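Local coordinates for glycerate 2-kinase (Pyrococcus horikoshii, PDB 1X3L), which catalyses the ATP-dependent, magnesium-requiring phosphorylation of D-glycerate to 2-phosphoglycerate, and also accepts other nucleotides or pyrophosphate as phosphate donor, at residues F284-T290 and P321-G327; A297-L302 and E346-A351; V308-R314 and A431-K436; A360-F365 and A377-G383. All coordinates share one frame; numbering follows the deposited sequence.

Contact 1: F284-T290 and P321-G327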
# COMPACT_ATOMS: atom_id res chain seq x y z
N PHE A 284 22.14 -16.67 -5.13
CA PHE A 284 21.38 -17.35 -4.09
C PHE A 284 20.10 -17.94 -4.66
O PHE A 284 19.59 -17.48 -5.68
CB PHE A 284 20.94 -16.38 -2.98
CG PHE A 284 22.07 -15.78 -2.18
CD1 PHE A 284 22.39 -16.29 -0.92
CD2 PHE A 284 22.77 -14.68 -2.65
CE1 PHE A 284 23.39 -15.70 -0.14
CE2 PHE A 284 23.78 -14.08 -1.89
CZ PHE A 284 24.09 -14.60 -0.63
N LYS A 285 19.59 -18.98 -4.00
CA LYS A 285 18.31 -19.53 -4.38
C LYS A 285 17.44 -18.62 -3.50
O LYS A 285 17.82 -18.32 -2.37
CB LYS A 285 18.18 -20.99 -3.94
CG LYS A 285 18.89 -21.97 -4.86
CD LYS A 285 18.30 -21.92 -6.27
CE LYS A 285 19.01 -22.90 -7.21
NZ LYS A 285 18.87 -24.33 -6.76
N ALA A 286 16.31 -18.17 -4.00
CA ALA A 286 15.46 -17.27 -3.22
C ALA A 286 14.03 -17.76 -3.19
O ALA A 286 13.51 -18.24 -4.20
CB ALA A 286 15.51 -15.86 -3.80
N TYR A 287 13.38 -17.61 -2.04
CA TYR A 287 12.00 -18.06 -1.89
C TYR A 287 11.14 -17.06 -1.16
O TYR A 287 11.54 -16.53 -0.12
CB TYR A 287 11.98 -19.39 -1.13
CG TYR A 287 12.78 -20.47 -1.80
CD1 TYR A 287 12.26 -21.22 -2.85
CD2 TYR A 287 14.10 -20.73 -1.39
CE1 TYR A 287 13.02 -22.21 -3.48
CE2 TYR A 287 14.86 -21.70 -2.02
CZ TYR A 287 14.32 -22.44 -3.06
OH TYR A 287 15.09 -23.42 -3.66
N ILE A 288 9.96 -16.78 -1.71
CA ILE A 288 9.03 -15.87 -1.08
C ILE A 288 8.14 -16.79 -0.25
O ILE A 288 7.36 -17.57 -0.80
CB ILE A 288 8.20 -15.10 -2.12
CG1 ILE A 288 9.13 -14.19 -2.94
CG2 ILE A 288 7.13 -14.28 -1.43
CD1 ILE A 288 8.47 -13.53 -4.13
N MET A 289 8.29 -16.70 1.06
CA MET A 289 7.55 -17.54 2.00
C MET A 289 6.09 -17.11 2.14
O MET A 289 5.21 -17.95 2.33
CB MET A 289 8.24 -17.52 3.36
CG MET A 289 9.73 -17.85 3.30
SD MET A 289 10.09 -19.46 2.54
CE MET A 289 9.72 -20.57 3.91
N THR A 290 5.86 -15.80 2.05
CA THR A 290 4.52 -15.25 2.14
C THR A 290 4.54 -13.74 1.94
O THR A 290 5.59 -13.09 2.06
CB THR A 290 3.87 -15.54 3.52
OG1 THR A 290 2.51 -15.07 3.51
CG2 THR A 290 4.62 -14.84 4.65
N PRO A 321 23.55 -21.58 -0.02
CA PRO A 321 23.20 -20.19 0.29
C PRO A 321 21.78 -19.92 -0.15
O PRO A 321 21.40 -20.21 -1.28
CB PRO A 321 24.22 -19.39 -0.51
CG PRO A 321 24.38 -20.22 -1.75
CD PRO A 321 24.46 -21.64 -1.18
N VAL A 322 20.98 -19.34 0.74
CA VAL A 322 19.60 -19.09 0.40
C VAL A 322 19.07 -17.80 0.99
O VAL A 322 19.58 -17.30 1.99
CB VAL A 322 18.73 -20.30 0.86
CG1 VAL A 322 18.84 -20.45 2.38
CG2 VAL A 322 17.29 -20.12 0.43
N VAL A 323 18.07 -17.24 0.32
CA VAL A 323 17.41 -16.02 0.76
C VAL A 323 15.92 -16.31 0.89
O VAL A 323 15.31 -16.86 -0.03
CB VAL A 323 17.58 -14.87 -0.25
CG1 VAL A 323 16.70 -13.69 0.15
CG2 VAL A 323 19.04 -14.43 -0.30
N LEU A 324 15.34 -15.97 2.04
CA LEU A 324 13.92 -16.17 2.27
C LEU A 324 13.26 -14.82 2.46
O LEU A 324 13.81 -13.94 3.13
CB LEU A 324 13.68 -17.04 3.52
CG LEU A 324 13.93 -18.55 3.44
CD1 LEU A 324 15.35 -18.84 3.05
CD2 LEU A 324 13.62 -19.17 4.79
N VAL A 325 12.08 -14.64 1.87
CA VAL A 325 11.38 -13.37 1.97
C VAL A 325 10.00 -13.53 2.61
O VAL A 325 9.20 -14.38 2.19
CB VAL A 325 11.23 -12.71 0.58
CG1 VAL A 325 10.71 -11.29 0.71
CG2 VAL A 325 12.58 -12.72 -0.14
N PHE A 326 9.74 -12.72 3.63
CA PHE A 326 8.46 -12.75 4.34
C PHE A 326 7.87 -11.34 4.31
O PHE A 326 8.43 -10.42 4.91
CB PHE A 326 8.66 -13.15 5.81
CG PHE A 326 9.35 -14.48 6.01
CD1 PHE A 326 8.61 -15.63 6.28
CD2 PHE A 326 10.74 -14.57 6.01
CE1 PHE A 326 9.24 -16.84 6.56
CE2 PHE A 326 11.38 -15.78 6.29
CZ PHE A 326 10.64 -16.91 6.57
N GLY A 327 6.75 -11.16 3.63
CA GLY A 327 6.14 -9.85 3.57
C GLY A 327 4.81 -9.82 4.29
O GLY A 327 4.17 -10.86 4.49
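Met289 lays its CG over one face of the Phe326 ring, 3.7 Å from the ring centroid, in a CH-pi contact offset toward the rim. Its CB comes in beside CG, 3.4 Å from Phe326 CE1. The bend at chi2 (-57°) sets Met289 SD oblique to the Phe326 ring and 4.0 Å from Leu324 CG. The Tyr287 ring is met at its edge, where Val322 CG2 lies 3.7 Å from CD2. Phe318 stacks on that same tyrosine ring. At the other end, the Phe284 ring has Val322 N at its edge. Pro321 CB approaches Phe284 CD1 obliquely at 3.6 Å. An alanine in place of Phe326 would probably leave the Met289 CG methylene without the ring face beneath it and open a gap beside Ile304 of helix 297-314.

The backbones hold this arrangement in register. Lys285 O accepts from Val323 N, and Tyr287 N donates to Val323 O. Val325 N then bonds Tyr287 O at 2.8 Å, and Met289 N returns to Val325 O at 2.7 Å. The register slips by one at Met289, and Gly327 N next bonds Thr290 O. This is a parallel strand pair with a beta bulge. Helix 297-314 links the two strands, so they form the beta-alpha-beta unit at one border of the mixed sheet.

Contact 2: A297-L302 and E346-A351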
# COMPACT_ATOMS: atom_id res chain seq x y z
N ALA A 297 4.92 -9.26 16.30
CA ALA A 297 6.28 -9.07 15.82
C ALA A 297 7.31 -9.97 16.49
O ALA A 297 8.06 -10.68 15.82
CB ALA A 297 6.69 -7.60 15.99
N LYS A 298 7.36 -9.93 17.82
CA LYS A 298 8.32 -10.73 18.59
C LYS A 298 8.30 -12.20 18.16
O LYS A 298 9.35 -12.82 17.95
CB LYS A 298 7.99 -10.64 20.08
CG LYS A 298 8.74 -11.64 20.95
CD LYS A 298 8.15 -11.67 22.36
CE LYS A 298 8.72 -12.82 23.18
NZ LYS A 298 10.18 -12.68 23.45
N ASP A 299 7.10 -12.74 18.03
CA ASP A 299 6.92 -14.12 17.63
C ASP A 299 7.29 -14.38 16.17
O ASP A 299 7.80 -15.45 15.84
CB ASP A 299 5.48 -14.52 17.95
CG ASP A 299 5.18 -14.39 19.45
OD1 ASP A 299 5.70 -15.22 20.22
OD2 ASP A 299 4.47 -13.45 19.86
N ALA A 300 7.06 -13.40 15.30
CA ALA A 300 7.44 -13.56 13.90
C ALA A 300 8.96 -13.72 13.86
O ALA A 300 9.49 -14.51 13.07
CB ALA A 300 7.01 -12.34 13.08
N GLY A 301 9.66 -12.99 14.73
CA GLY A 301 11.11 -13.09 14.77
C GLY A 301 11.58 -14.46 15.26
O GLY A 301 12.59 -14.99 14.79
N LEU A 302 10.85 -15.03 16.22
CA LEU A 302 11.21 -16.34 16.73
C LEU A 302 10.96 -17.41 15.68
O LEU A 302 11.74 -18.35 15.55
CB LEU A 302 10.40 -16.67 17.99
CG LEU A 302 10.73 -15.92 19.29
CD1 LEU A 302 9.82 -16.41 20.42
CD2 LEU A 302 12.18 -16.15 19.66
N GLU A 346 11.36 -5.30 16.62
CA GLU A 346 11.19 -6.44 17.52
C GLU A 346 11.38 -7.77 16.80
O GLU A 346 11.84 -8.74 17.40
CB GLU A 346 9.82 -6.37 18.23
CG GLU A 346 9.88 -5.50 19.48
CD GLU A 346 8.69 -5.69 20.42
OE1 GLU A 346 8.10 -6.79 20.43
OE2 GLU A 346 8.37 -4.74 21.17
N ILE A 347 11.04 -7.82 15.52
CA ILE A 347 11.24 -9.05 14.74
C ILE A 347 12.74 -9.35 14.73
O ILE A 347 13.18 -10.46 15.04
CB ILE A 347 10.79 -8.88 13.28
CG1 ILE A 347 9.26 -8.87 13.19
CG2 ILE A 347 11.39 -10.00 12.42
CD1 ILE A 347 8.73 -8.66 11.77
N ALA A 348 13.52 -8.34 14.34
CA ALA A 348 14.97 -8.46 14.26
C ALA A 348 15.61 -8.82 15.59
O ALA A 348 16.41 -9.76 15.67
CB ALA A 348 15.56 -7.14 13.75
N LEU A 349 15.27 -8.08 16.64
CA LEU A 349 15.86 -8.32 17.95
C LEU A 349 15.47 -9.69 18.51
O LEU A 349 16.30 -10.38 19.10
CB LEU A 349 15.45 -7.21 18.93
CG LEU A 349 16.04 -7.32 20.34
CD1 LEU A 349 17.57 -7.18 20.28
CD2 LEU A 349 15.45 -6.23 21.23
N SER A 350 14.22 -10.08 18.32
CA SER A 350 13.74 -11.35 18.85
C SER A 350 14.47 -12.53 18.21
O SER A 350 14.72 -13.55 18.85
CB SER A 350 12.24 -11.48 18.62
OG SER A 350 11.72 -12.64 19.26
N ALA A 351 14.82 -12.38 16.94
CA ALA A 351 15.50 -13.44 16.20
C ALA A 351 16.98 -13.58 16.52
O ALA A 351 17.56 -14.62 16.21
CB ALA A 351 15.31 -13.23 14.69
O HOH W 1 5.91 -8.01 19.37
O HOH W 2 13.17 -13.45 21.86
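Ser350 points its side chain at helix 297-302, and its OG donates a 2.7 Å hydrogen bond to Lys298 O. OG is anti to the backbone N (chi1 -173°), which turns it toward Lys298 O. The hydroxyl comes in 28° from the carbonyl plane. Lys298 O also accepts the helical bond from Leu302 N, and is thus gripped by two donors. The end of Leu302 comes up to the same hydroxyl, CG 3.4 Å from Ser350 OG. The aliphatic part of Lys298 runs past it too. A water donates to Ser350 OG at 3.1 Å. A valine in place of Ser350 would probably leave Lys298 O without its second donor and that water without its acceptor.

The two helices run in broadly the same direction, crossing at -46° with axes only 7.0 Å apart. The close crossing is consistent with the glycine at Gly301. Its CA sits 3.4 Å from Ile347 O in a CA-H...O contact, and a CB there would clash with that oxygen. Both helices pack on one side of the mixed six-stranded sheet. Helix 343-351 does so through Ile347 on Ala364 and Ala351 on Ile362, helix 297-314 through Ile311 on Leu324.

One turn before the serine, Ile347 packs on helix 297-314. Its CG1 is 3.4 Å from Ala297 O and also meets the methyls of Ala297 and Ala300. Glu346 extends beside Lys298. A water joins its OE1, at 2.7 Å, to Lys298 N, while Glu346 OE2 bonds His403 ND1.

Contact 3: V308-R314 and A431-K436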
# COMPACT_ATOMS: atom_id res chain seq x y z
N VAL A 308 15.61 -20.33 10.06
CA VAL A 308 17.00 -20.05 9.76
C VAL A 308 17.89 -21.07 10.47
O VAL A 308 18.89 -21.51 9.91
CB VAL A 308 17.41 -18.63 10.20
CG1 VAL A 308 18.93 -18.49 10.18
CG2 VAL A 308 16.79 -17.62 9.27
N GLN A 309 17.51 -21.45 11.69
CA GLN A 309 18.26 -22.44 12.45
C GLN A 309 18.29 -23.79 11.73
O GLN A 309 19.34 -24.41 11.59
CB GLN A 309 17.61 -22.69 13.82
CG GLN A 309 17.90 -21.68 14.89
CD GLN A 309 17.33 -22.12 16.23
OE1 GLN A 309 16.11 -22.22 16.41
NE2 GLN A 309 18.22 -22.41 17.18
N GLU A 310 17.12 -24.23 11.28
CA GLU A 310 16.98 -25.51 10.59
C GLU A 310 17.83 -25.54 9.32
O GLU A 310 18.51 -26.53 9.03
CB GLU A 310 15.51 -25.74 10.25
CG GLU A 310 15.13 -27.18 9.91
CD GLU A 310 15.22 -28.12 11.11
OE1 GLU A 310 15.20 -27.64 12.27
OE2 GLU A 310 15.29 -29.35 10.88
N ILE A 311 17.80 -24.45 8.57
CA ILE A 311 18.56 -24.33 7.32
C ILE A 311 20.07 -24.42 7.57
O ILE A 311 20.78 -25.18 6.91
CB ILE A 311 18.23 -22.98 6.60
CG1 ILE A 311 16.79 -23.03 6.07
CG2 ILE A 311 19.23 -22.71 5.46
CD1 ILE A 311 16.34 -21.74 5.42
N ALA A 312 20.57 -23.65 8.54
CA ALA A 312 21.99 -23.65 8.85
C ALA A 312 22.44 -24.96 9.51
O ALA A 312 23.59 -25.38 9.36
CB ALA A 312 22.32 -22.48 9.76
N GLU A 313 21.52 -25.60 10.22
CA GLU A 313 21.84 -26.83 10.93
C GLU A 313 21.70 -28.11 10.12
O GLU A 313 22.55 -28.99 10.21
CB GLU A 313 20.97 -26.93 12.19
CG GLU A 313 21.35 -28.04 13.15
CD GLU A 313 22.66 -27.78 13.85
OE1 GLU A 313 22.83 -26.67 14.41
OE2 GLU A 313 23.53 -28.68 13.86
N ARG A 314 20.64 -28.22 9.32
CA ARG A 314 20.38 -29.43 8.54
C ARG A 314 20.17 -29.26 7.04
O ARG A 314 19.90 -30.24 6.34
CB ARG A 314 19.16 -30.14 9.12
CG ARG A 314 19.27 -30.49 10.60
CD ARG A 314 17.89 -30.62 11.22
NE ARG A 314 17.94 -31.08 12.62
CZ ARG A 314 18.17 -32.33 12.98
NH1 ARG A 314 18.38 -33.27 12.06
NH2 ARG A 314 18.18 -32.65 14.27
N ALA A 431 15.64 -12.94 5.12
CA ALA A 431 16.52 -13.82 5.89
C ALA A 431 17.56 -14.42 4.95
O ALA A 431 17.21 -15.06 3.95
CB ALA A 431 15.71 -14.92 6.58
N ILE A 432 18.83 -14.23 5.27
CA ILE A 432 19.89 -14.75 4.42
C ILE A 432 20.76 -15.76 5.15
O ILE A 432 21.19 -15.53 6.28
CB ILE A 432 20.82 -13.61 3.93
CG1 ILE A 432 19.99 -12.53 3.24
CG2 ILE A 432 21.88 -14.17 3.00
CD1 ILE A 432 20.78 -11.26 2.94
N VAL A 433 20.99 -16.91 4.52
CA VAL A 433 21.87 -17.93 5.09
C VAL A 433 22.90 -18.21 4.00
O VAL A 433 22.55 -18.68 2.92
CB VAL A 433 21.12 -19.22 5.45
CG1 VAL A 433 22.08 -20.19 6.13
CG2 VAL A 433 19.94 -18.92 6.37
N THR A 434 24.16 -17.91 4.28
CA THR A 434 25.20 -18.11 3.29
C THR A 434 25.92 -19.45 3.42
O THR A 434 26.53 -19.92 2.47
CB THR A 434 26.25 -16.98 3.37
OG1 THR A 434 26.74 -16.88 4.71
CG2 THR A 434 25.62 -15.65 2.97
N SER A 435 25.82 -20.07 4.58
CA SER A 435 26.50 -21.34 4.79
C SER A 435 25.96 -22.08 6.00
O SER A 435 25.38 -21.47 6.90
CB SER A 435 28.00 -21.09 4.96
OG SER A 435 28.71 -22.30 5.16
N LYS A 436 26.14 -23.40 6.03
CA LYS A 436 25.69 -24.22 7.15
C LYS A 436 26.71 -24.18 8.28
O LYS A 436 27.87 -23.79 8.01
CB LYS A 436 25.49 -25.67 6.70
CG LYS A 436 24.37 -25.88 5.70
CD LYS A 436 24.29 -27.32 5.22
CE LYS A 436 24.03 -28.28 6.38
NZ LYS A 436 23.92 -29.69 5.92
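Val433 is the centre of the contact, its two methyls pressed into helix 308-314. CG1 lies 3.9 Å from Ile311 CG2, and CG2 lies 4.0 Å from Val308 CG1. The valine torsion (chi1 -176°) sets CG1 anti to the backbone N and CG2 anti to the carbonyl carbon. Ile311 CG2 touches both methyls, while Val308 CG1 meets CG2. Val308 and Val433 point in opposite senses and pass alongside each other, whereas Ile311 comes at the valine on a slant. The other branch of Val308, CG2, meets the methyl of Ala431 at 4.0 Å. Ala312 adds a looser touch, its CB 4.3 Å from Val433 CG1.

At the end of the modelled chain, Lys436 passes over the last turn of the helix. Its CA is 3.3 Å from Ala312 O, and its CG lies near Ile311 O. A bend at chi3 (60°) steers the chain along the helix end, and NZ comes to 3.9 Å from Arg314 C. This exposed lysine touches backbone there and makes no salt bridge with the helix.

A second shell fixes both partners. Backbone bonds to Leu324 and Val322 on one side, and to Leu361 on the other, hold strand 427-435 inside the sheet. Pro320 touches Ile311, Val433 and Lys436, and Ile355 touches Val308. The helix and strand axes run nearly parallel, 10° apart, at a separation of 9.2 Å. Such apolar packing of a helix along a sheet strand is characteristic of layered alpha/beta folds.

Contact 4: A360-F365 and A377-G383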
# COMPACT_ATOMS: atom_id res chain seq x y z
N ALA A 360 24.30 -16.06 9.05
CA ALA A 360 23.01 -15.60 8.58
C ALA A 360 22.74 -14.15 8.94
O ALA A 360 23.41 -13.57 9.80
CB ALA A 360 21.91 -16.49 9.16
N LEU A 361 21.75 -13.57 8.27
CA LEU A 361 21.37 -12.19 8.53
C LEU A 361 19.88 -12.07 8.37
O LEU A 361 19.27 -12.75 7.54
CB LEU A 361 22.09 -11.25 7.56
CG LEU A 361 21.78 -9.75 7.65
CD1 LEU A 361 22.98 -8.93 7.22
CD2 LEU A 361 20.57 -9.41 6.78
N ILE A 362 19.28 -11.23 9.20
CA ILE A 362 17.85 -10.97 9.12
C ILE A 362 17.66 -9.46 9.16
O ILE A 362 18.14 -8.78 10.07
CB ILE A 362 17.06 -11.59 10.29
CG1 ILE A 362 16.97 -13.11 10.13
CG2 ILE A 362 15.64 -11.00 10.33
CD1 ILE A 362 16.24 -13.82 11.26
N VAL A 363 16.97 -8.94 8.15
CA VAL A 363 16.69 -7.51 8.13
C VAL A 363 15.18 -7.38 7.94
O VAL A 363 14.62 -7.93 6.99
CB VAL A 363 17.47 -6.78 7.01
CG1 VAL A 363 17.19 -7.39 5.65
CG2 VAL A 363 17.11 -5.30 7.01
N ALA A 364 14.52 -6.71 8.88
CA ALA A 364 13.07 -6.50 8.82
C ALA A 364 12.85 -5.00 8.74
O ALA A 364 13.38 -4.25 9.56
CB ALA A 364 12.41 -7.07 10.07
N PHE A 365 12.08 -4.54 7.76
CA PHE A 365 11.86 -3.12 7.61
C PHE A 365 10.50 -2.77 7.03
O PHE A 365 9.90 -3.55 6.30
CB PHE A 365 12.95 -2.54 6.70
CG PHE A 365 12.94 -3.09 5.30
CD1 PHE A 365 12.42 -2.35 4.25
CD2 PHE A 365 13.44 -4.36 5.04
CE1 PHE A 365 12.39 -2.87 2.95
CE2 PHE A 365 13.41 -4.89 3.75
CZ PHE A 365 12.88 -4.14 2.70
N ALA A 377 13.48 2.50 10.18
CA ALA A 377 12.55 1.75 9.36
C ALA A 377 12.46 0.30 9.85
O ALA A 377 11.53 -0.43 9.51
CB ALA A 377 12.99 1.77 7.91
N GLY A 378 13.42 -0.11 10.66
CA GLY A 378 13.41 -1.47 11.17
C GLY A 378 14.73 -1.88 11.78
O GLY A 378 15.50 -1.03 12.23
N GLY A 379 14.99 -3.19 11.81
CA GLY A 379 16.23 -3.67 12.38
C GLY A 379 16.99 -4.59 11.45
O GLY A 379 16.43 -5.15 10.51
N ILE A 380 18.29 -4.73 11.71
CA ILE A 380 19.14 -5.60 10.90
C ILE A 380 20.12 -6.26 11.86
O ILE A 380 20.85 -5.58 12.58
CB ILE A 380 19.87 -4.79 9.78
CG1 ILE A 380 20.80 -5.72 8.99
CG2 ILE A 380 20.63 -3.61 10.37
CD1 ILE A 380 21.40 -5.06 7.73
N VAL A 381 20.10 -7.59 11.89
CA VAL A 381 20.95 -8.35 12.79
C VAL A 381 21.59 -9.53 12.07
O VAL A 381 21.11 -9.98 11.04
CB VAL A 381 20.10 -8.92 13.96
CG1 VAL A 381 19.50 -7.78 14.80
CG2 VAL A 381 18.98 -9.80 13.41
N ASP A 382 22.70 -10.02 12.62
CA ASP A 382 23.37 -11.17 12.02
C ASP A 382 23.76 -12.15 13.11
O ASP A 382 23.34 -12.01 14.26
CB ASP A 382 24.59 -10.73 11.21
CG ASP A 382 25.58 -9.92 12.01
OD1 ASP A 382 25.81 -10.25 13.19
OD2 ASP A 382 26.14 -8.94 11.46
N GLY A 383 24.56 -13.15 12.74
CA GLY A 383 24.98 -14.16 13.70
C GLY A 383 25.89 -13.69 14.83
O GLY A 383 26.16 -14.45 15.77
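Strands 359-366 and 378-382 form a beta hairpin in the mixed six-stranded sheet, and contact 4 is its antiparallel ladder. Ile362 and Val381 make a hydrogen-bonded pair, with Ile362 N to Val381 O and Val381 N to Ile362 O both 2.9 Å. Ala364 and Gly379 repeat it: Ala364 N to Gly379 O and Gly379 N to Ala364 O are both 3.0 Å.

Between these pairs, Val363 sits opposite Ile380 on one face. Val363 CG2 is 3.9 Å from Ile380 CB, and the two side chains meet at a slant. Leu361 joins them, its CD1 4.2 Å from Ile380 CD1. Helix 6-20 covers Leu361 and Val363. On the reverse face Val381 has CG1 anti to the carbonyl carbon (chi1 -63°). Its CG2 then falls between the backbone N and the carbonyl carbon, 4.1 Å from Ile362 CB. Helix 343-351 packs on this side.

Gly378 is fitted closely to the neighbouring strand. A CB there would clash with Ala364 O and Phe365 CA, and its own backbone angles also exclude one. With Ala377 it forms a classic beta bulge facing Leu416 of the next strand. At the opposite end, Asp382 comes just before the turn into helix 385-391. OD2 pairs with Arg7 in a salt bridge, and OD1 bonds Thr384 OG1. Just past it, Gly383 N makes a weak 3.2 Å hydrogen bond to Ala360 O.

Contacts 1, 3 and 4 share one mixed sheet, and strand 427-435 joins them. It bonds to contact 1 through Val322 N to Val433 O and Leu324 N to Ala431 O, both 2.8 Å, and to contact 4 through Ile432 N to Leu361 O, 2.7 Å. Contacts 2 and 3 use two parts of helix 297-314, their centres about 17 Å apart. Contact 2 rests on contact 4, with centres about 10 Å apart and Ala351 CB 3.6 Å from Ile362 CD1. Contacts 1 and 4 do not touch; their nearest atoms are about 7 Å apart. All four lie away from Lys58, the substrate-binding residue inferred by similarity.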